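Local atomic coordinates of alpha-amylase G-6 (Bacillus halodurans, PDB entry 2C3G), a protein that probably binds starch through this family 26 carbohydrate-binding module, one domain of a larger amylase. Residues 4-15 / 48-59. Residues are numbered along the deposited sequence; the frame is centred on the assembly and turned at random.
Sequences ASGLTIYFKKPD and DWYTHTIEGVES. With CD (cadmium ion), chain B; CD (cadmium ion), chain D.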
loop_
_atom_site.group_PDB
_atom_site.type_symbol
_atom_site.label_atom_id
_atom_site.label_comp_id
_atom_site.label_asym_id
_atom_site.label_seq_id
_atom_site.Cartn_x
_atom_site.Cartn_y
_atom_site.Cartn_z
ATOM N N ALA A 4 10.682 -13.631 6.108
ATOM C CA ALA A 4 10.441 -12.438 5.309
ATOM C C ALA A 4 9.465 -11.512 6.076
ATOM O O ALA A 4 8.290 -11.830 6.241
ATOM C CB ALA A 4 9.898 -12.818 3.919
ATOM N N SER A 5 9.977 -10.370 6.516
ATOM C CA SER A 5 9.275 -9.428 7.378
ATOM C C SER A 5 9.174 -8.047 6.735
ATOM O O SER A 5 9.991 -7.668 5.868
ATOM C CB SER A 5 10.046 -9.265 8.693
ATOM O OG SER A 5 9.788 -10.325 9.592
ATOM N N GLY A 6 8.219 -7.261 7.212
ATOM C CA GLY A 6 8.053 -5.911 6.736
ATOM C C GLY A 6 6.634 -5.400 6.902
ATOM O O GLY A 6 5.984 -5.605 7.944
ATOM N N LEU A 7 6.144 -4.696 5.881
ATOM C CA LEU A 7 4.786 -4.169 5.987
ATOM C C LEU A 7 3.929 -4.696 4.855
ATOM O O LEU A 7 4.184 -4.381 3.699
ATOM C CB LEU A 7 4.805 -2.629 6.096
ATOM C CG LEU A 7 4.489 -1.891 7.424
ATOM C CD1 LEU A 7 4.643 -2.679 8.727
ATOM C CD2 LEU A 7 5.265 -0.584 7.543
ATOM N N THR A 8 2.970 -5.561 5.186
ATOM C CA THR A 8 2.015 -6.096 4.215
ATOM C C THR A 8 0.789 -5.204 4.214
ATOM O O THR A 8 0.255 -4.858 5.262
ATOM C CB THR A 8 1.592 -7.554 4.538
ATOM O OG1 THR A 8 2.733 -8.402 4.483
ATOM C CG2 THR A 8 0.665 -8.109 3.418
ATOM N N ILE A 9 0.360 -4.798 3.034
ATOM C CA ILE A 9 -0.763 -3.897 2.929
ATOM C C ILE A 9 -1.750 -4.505 1.953
ATOM O O ILE A 9 -1.353 -4.971 0.894
ATOM C CB ILE A 9 -0.272 -2.429 2.566
ATOM C CG1 ILE A 9 0.097 -1.661 3.844
ATOM C CG2 ILE A 9 -1.386 -1.562 2.007
ATOM C CD1 ILE A 9 1.418 -1.903 4.373
ATOM N N TYR A 10 -3.023 -4.557 2.343
ATOM C CA TYR A 10 -4.089 -5.025 1.459
ATOM C C TYR A 10 -4.986 -3.862 1.150
ATOM O O TYR A 10 -5.325 -3.086 2.030
ATOM C CB TYR A 10 -4.940 -6.129 2.081
ATOM C CG TYR A 10 -4.194 -7.384 2.416
ATOM C CD1 TYR A 10 -4.262 -8.501 1.585
ATOM C CD2 TYR A 10 -3.416 -7.450 3.565
ATOM C CE1 TYR A 10 -3.571 -9.670 1.905
ATOM C CE2 TYR A 10 -2.722 -8.591 3.900
ATOM C CZ TYR A 10 -2.803 -9.692 3.069
ATOM O OH TYR A 10 -2.118 -10.808 3.404
ATOM N N PHE A 11 -5.360 -3.755 -0.115
ATOM C CA PHE A 11 -6.153 -2.650 -0.579
ATOM C C PHE A 11 -7.442 -3.133 -1.237
ATOM O O PHE A 11 -7.410 -3.937 -2.147
ATOM C CB PHE A 11 -5.305 -1.858 -1.573
ATOM C CG PHE A 11 -5.994 -0.666 -2.133
ATOM C CD1 PHE A 11 -6.686 0.206 -1.298
ATOM C CD2 PHE A 11 -5.945 -0.417 -3.480
ATOM C CE1 PHE A 11 -7.332 1.311 -1.809
ATOM C CE2 PHE A 11 -6.596 0.673 -4.010
ATOM C CZ PHE A 11 -7.294 1.546 -3.162
ATOM N N LYS A 12 -8.577 -2.622 -0.780
ATOM C CA LYS A 12 -9.831 -2.893 -1.451
ATOM C C LYS A 12 -10.020 -1.841 -2.524
ATOM O O LYS A 12 -10.373 -0.680 -2.231
ATOM C CB LYS A 12 -11.001 -2.924 -0.481
ATOM C CG LYS A 12 -12.246 -3.378 -1.165
ATOM C CD LYS A 12 -12.955 -4.444 -0.408
ATOM C CE LYS A 12 -14.317 -3.962 -0.034
ATOM N NZ LYS A 12 -15.229 -5.107 0.277
ATOM N N LYS A 13 -9.727 -2.245 -3.760
ATOM C CA LYS A 13 -9.675 -1.326 -4.897
ATOM C C LYS A 13 -11.081 -0.906 -5.310
ATOM O O LYS A 13 -11.966 -1.764 -5.458
ATOM C CB LYS A 13 -8.941 -1.971 -6.080
ATOM C CG LYS A 13 -8.780 -1.073 -7.307
ATOM C CD LYS A 13 -8.297 -1.853 -8.556
ATOM C CE LYS A 13 -9.424 -2.576 -9.323
ATOM N NZ LYS A 13 -10.574 -1.700 -9.741
ATOM N N PRO A 14 -11.309 0.411 -5.453
ATOM C CA PRO A 14 -12.583 0.910 -5.988
ATOM C C PRO A 14 -12.748 0.422 -7.410
ATOM O O PRO A 14 -11.788 0.203 -8.153
ATOM C CB PRO A 14 -12.422 2.427 -5.920
ATOM C CG PRO A 14 -11.395 2.597 -4.837
ATOM C CD PRO A 14 -10.413 1.514 -5.084
ATOM N N ASP A 15 -13.984 0.195 -7.782
ATOM C CA ASP A 15 -14.241 -0.480 -9.043
ATOM C C ASP A 15 -13.899 0.388 -10.247
ATOM O O ASP A 15 -13.632 -0.142 -11.327
ATOM C CB ASP A 15 -15.685 -0.954 -9.077
ATOM C CG ASP A 15 -15.874 -2.280 -8.364
ATOM O OD1 ASP A 15 -16.996 -2.416 -7.796
ATOM O OD2 ASP A 15 -14.980 -3.230 -8.331
ATOM N N ASP A 48 -12.111 -7.744 -4.636
ATOM C CA ASP A 48 -11.492 -6.458 -4.968
ATOM C C ASP A 48 -10.283 -6.182 -4.091
ATOM O O ASP A 48 -9.773 -5.083 -4.111
ATOM C CB ASP A 48 -12.495 -5.318 -4.814
ATOM C CG ASP A 48 -13.719 -5.488 -5.687
ATOM O OD1 ASP A 48 -13.619 -6.097 -6.756
ATOM O OD2 ASP A 48 -14.819 -5.019 -5.400
ATOM N N TRP A 49 -9.833 -7.165 -3.300
ATOM C CA TRP A 49 -8.601 -6.999 -2.505
ATOM C C TRP A 49 -7.316 -7.223 -3.324
ATOM O O TRP A 49 -7.179 -8.179 -4.057
ATOM C CB TRP A 49 -8.574 -7.874 -1.237
ATOM C CG TRP A 49 -9.597 -7.496 -0.157
ATOM C CD1 TRP A 49 -10.802 -8.110 0.098
ATOM C CD2 TRP A 49 -9.482 -6.435 0.807
ATOM N NE1 TRP A 49 -11.447 -7.483 1.145
ATOM C CE2 TRP A 49 -10.659 -6.448 1.595
ATOM C CE3 TRP A 49 -8.522 -5.442 1.056
ATOM C CZ2 TRP A 49 -10.868 -5.539 2.656
ATOM C CZ3 TRP A 49 -8.729 -4.549 2.091
ATOM C CH2 TRP A 49 -9.902 -4.596 2.868
ATOM N N TYR A 50 -6.363 -6.332 -3.141
ATOM C CA TYR A 50 -5.055 -6.432 -3.764
ATOM C C TYR A 50 -4.047 -6.251 -2.645
ATOM O O TYR A 50 -4.383 -5.758 -1.592
ATOM C CB TYR A 50 -4.919 -5.351 -4.815
ATOM C CG TYR A 50 -5.754 -5.607 -6.053
ATOM C CD1 TYR A 50 -5.154 -6.081 -7.222
ATOM C CD2 TYR A 50 -7.146 -5.386 -6.058
ATOM C CE1 TYR A 50 -5.906 -6.325 -8.356
ATOM C CE2 TYR A 50 -7.899 -5.631 -7.201
ATOM C CZ TYR A 50 -7.263 -6.100 -8.339
ATOM O OH TYR A 50 -7.970 -6.343 -9.471
ATOM N N THR A 51 -2.816 -6.666 -2.843
ATOM C CA THR A 51 -1.887 -6.715 -1.721
ATOM C C THR A 51 -0.467 -6.531 -2.179
ATOM O O THR A 51 -0.126 -6.808 -3.333
ATOM C CB THR A 51 -2.019 -8.082 -0.950
ATOM O OG1 THR A 51 -1.125 -8.096 0.161
ATOM C CG2 THR A 51 -1.542 -9.189 -1.774
ATOM N N HIS A 52 0.358 -6.075 -1.251
ATOM C CA HIS A 52 1.790 -5.948 -1.487
ATOM C C HIS A 52 2.542 -5.786 -0.170
ATOM O O HIS A 52 2.080 -5.096 0.762
ATOM C CB HIS A 52 2.104 -4.816 -2.493
ATOM C CG HIS A 52 3.573 -4.531 -2.654
ATOM N ND1 HIS A 52 4.389 -5.247 -3.505
ATOM C CD2 HIS A 52 4.373 -3.611 -2.058
ATOM C CE1 HIS A 52 5.627 -4.794 -3.419
ATOM N NE2 HIS A 52 5.642 -3.793 -2.553
ATOM N N THR A 53 3.694 -6.451 -0.110
ATOM C CA THR A 53 4.572 -6.460 1.056
ATOM C C THR A 53 5.853 -5.640 0.734
ATOM O O THR A 53 6.563 -5.916 -0.240
ATOM C CB THR A 53 4.842 -7.926 1.483
ATOM O OG1 THR A 53 3.602 -8.557 1.845
ATOM C CG2 THR A 53 5.629 -8.025 2.820
ATOM N N ILE A 54 6.068 -4.581 1.519
ATOM C CA ILE A 54 7.342 -3.864 1.567
ATOM C C ILE A 54 8.280 -4.550 2.559
ATOM O O ILE A 54 8.061 -4.508 3.755
ATOM C CB ILE A 54 7.123 -2.411 2.007
ATOM C CG1 ILE A 54 5.927 -1.804 1.263
ATOM C CG2 ILE A 54 8.427 -1.616 1.847
ATOM C CD1 ILE A 54 5.462 -0.383 1.743
ATOM N N GLU A 55 9.327 -5.191 2.067
ATOM C CA GLU A 55 10.226 -5.893 2.959
ATOM C C GLU A 55 11.166 -4.963 3.730
ATOM O O GLU A 55 11.623 -3.930 3.203
ATOM C CB GLU A 55 11.044 -6.948 2.199
ATOM C CG GLU A 55 11.376 -8.147 3.087
ATOM C CD GLU A 55 12.582 -8.940 2.645
ATOM O OE1 GLU A 55 12.876 -8.996 1.443
ATOM O OE2 GLU A 55 13.223 -9.544 3.522
ATOM N N GLY A 56 11.468 -5.342 4.972
ATOM C CA GLY A 56 12.506 -4.654 5.729
ATOM C C GLY A 56 12.138 -3.379 6.463
ATOM O O GLY A 56 12.952 -2.840 7.219
ATOM N N VAL A 57 10.915 -2.907 6.243
ATOM C CA VAL A 57 10.393 -1.649 6.794
ATOM C C VAL A 57 9.596 -1.868 8.097
ATOM O O VAL A 57 8.856 -2.825 8.200
ATOM C CB VAL A 57 9.523 -0.971 5.699
ATOM C CG1 VAL A 57 8.145 -1.632 5.570
ATOM C CG2 VAL A 57 9.366 0.464 5.938
ATOM N N GLU A 58 9.768 -1.004 9.100
ATOM C CA GLU A 58 8.879 -0.994 10.279
ATOM C C GLU A 58 7.820 0.101 10.200
ATOM O O GLU A 58 6.741 -0.030 10.781
ATOM C CB GLU A 58 9.657 -0.843 11.585
ATOM C CG GLU A 58 10.972 -1.607 11.631
ATOM C CD GLU A 58 10.904 -2.810 12.532
ATOM O OE1 GLU A 58 9.917 -3.570 12.417
ATOM O OE2 GLU A 58 11.833 -3.016 13.350
ATOM N N SER A 59 8.139 1.196 9.507
ATOM C CA SER A 59 7.157 2.234 9.215
ATOM C C SER A 59 7.395 2.825 7.839
ATOM O O SER A 59 8.484 2.699 7.306
ATOM C CB SER A 59 7.093 3.299 10.324
ATOM O OG SER A 59 8.326 3.955 10.519
HETATM CD CD CD B . -15.541 -5.306 -7.805
HETATM CD CD CD D . 4.243 -7.395 -4.619
HETATM O O HOH W 1 7.728 -4.678 9.814
HETATM O O HOH W 2 -14.267 -7.462 2.316
HETATM O O HOH W 3 -14.477 -2.382 -4.438
HETATM O O HOH W 4 4.313 -8.576 -2.618
HETATM O O HOH W 5 -17.406 -4.766 -8.153
#
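Lys12 lies across the indole of Trp49. Its CB sits 3.7 Å from the centroid of the Trp49 six-membered ring, almost straight above it, in a CH-pi contact. The chain leaves with CG anti to the backbone N (chi1 -173°) and then bends, which brings CD over the same face, 3.6 Å from Trp49 CE2. A water accepts from both Lys12 NZ and Trp49 NE1. Trp87 meets Trp49 edge-to-face and stacks on Tyr10. With an alanine at Trp49, the Lys12 chain would probably lose its aromatic floor and the water its indole donor.

On the sheet face that carries Lys12 and Trp49, the Thr51 hydroxyl rests over the Tyr10 ring, toward its rim, with OG1 3.4 Å from CE1. Thr8 OG1 and Thr53 OG1 share a hydrogen bond of 2.8 Å.

Strands 6-12 and 49-55 are antiparallel neighbours inside the five-stranded mixed sheet of this beta-sandwich module. Leu7, Ile9 and Phe11 pair with Ile54, His52 and Tyr50 through two backbone hydrogen bonds each. On the face bearing Leu7, Ile9, Phe11, Tyr50, His52 and Ile54, the Ile9 and Ile54 side chains touch strand 59-66 of the second sheet, and Phe11 stacks on Phe64.

Beyond the strands, Gly56 N donates to Ser5 O and Lys13 N to Asp48 O. At the start of strand 6-12, a CB on Gly6 would clash with Ile54 O. Leu7 CB packs against Val57 CG1 at 3.5 Å.

The Lys13 and Asp48 end carries a cadmium ion. Asp48 grips it with both oxygens, OD1 at 2.3 Å and OD2 at 2.5 Å, while Asp15 uses OD2 alone at 2.2 Å. The two carboxylate planes stand 89° apart, and the metal probably offsets their like charges. A second cadmium is held by His52 ND1.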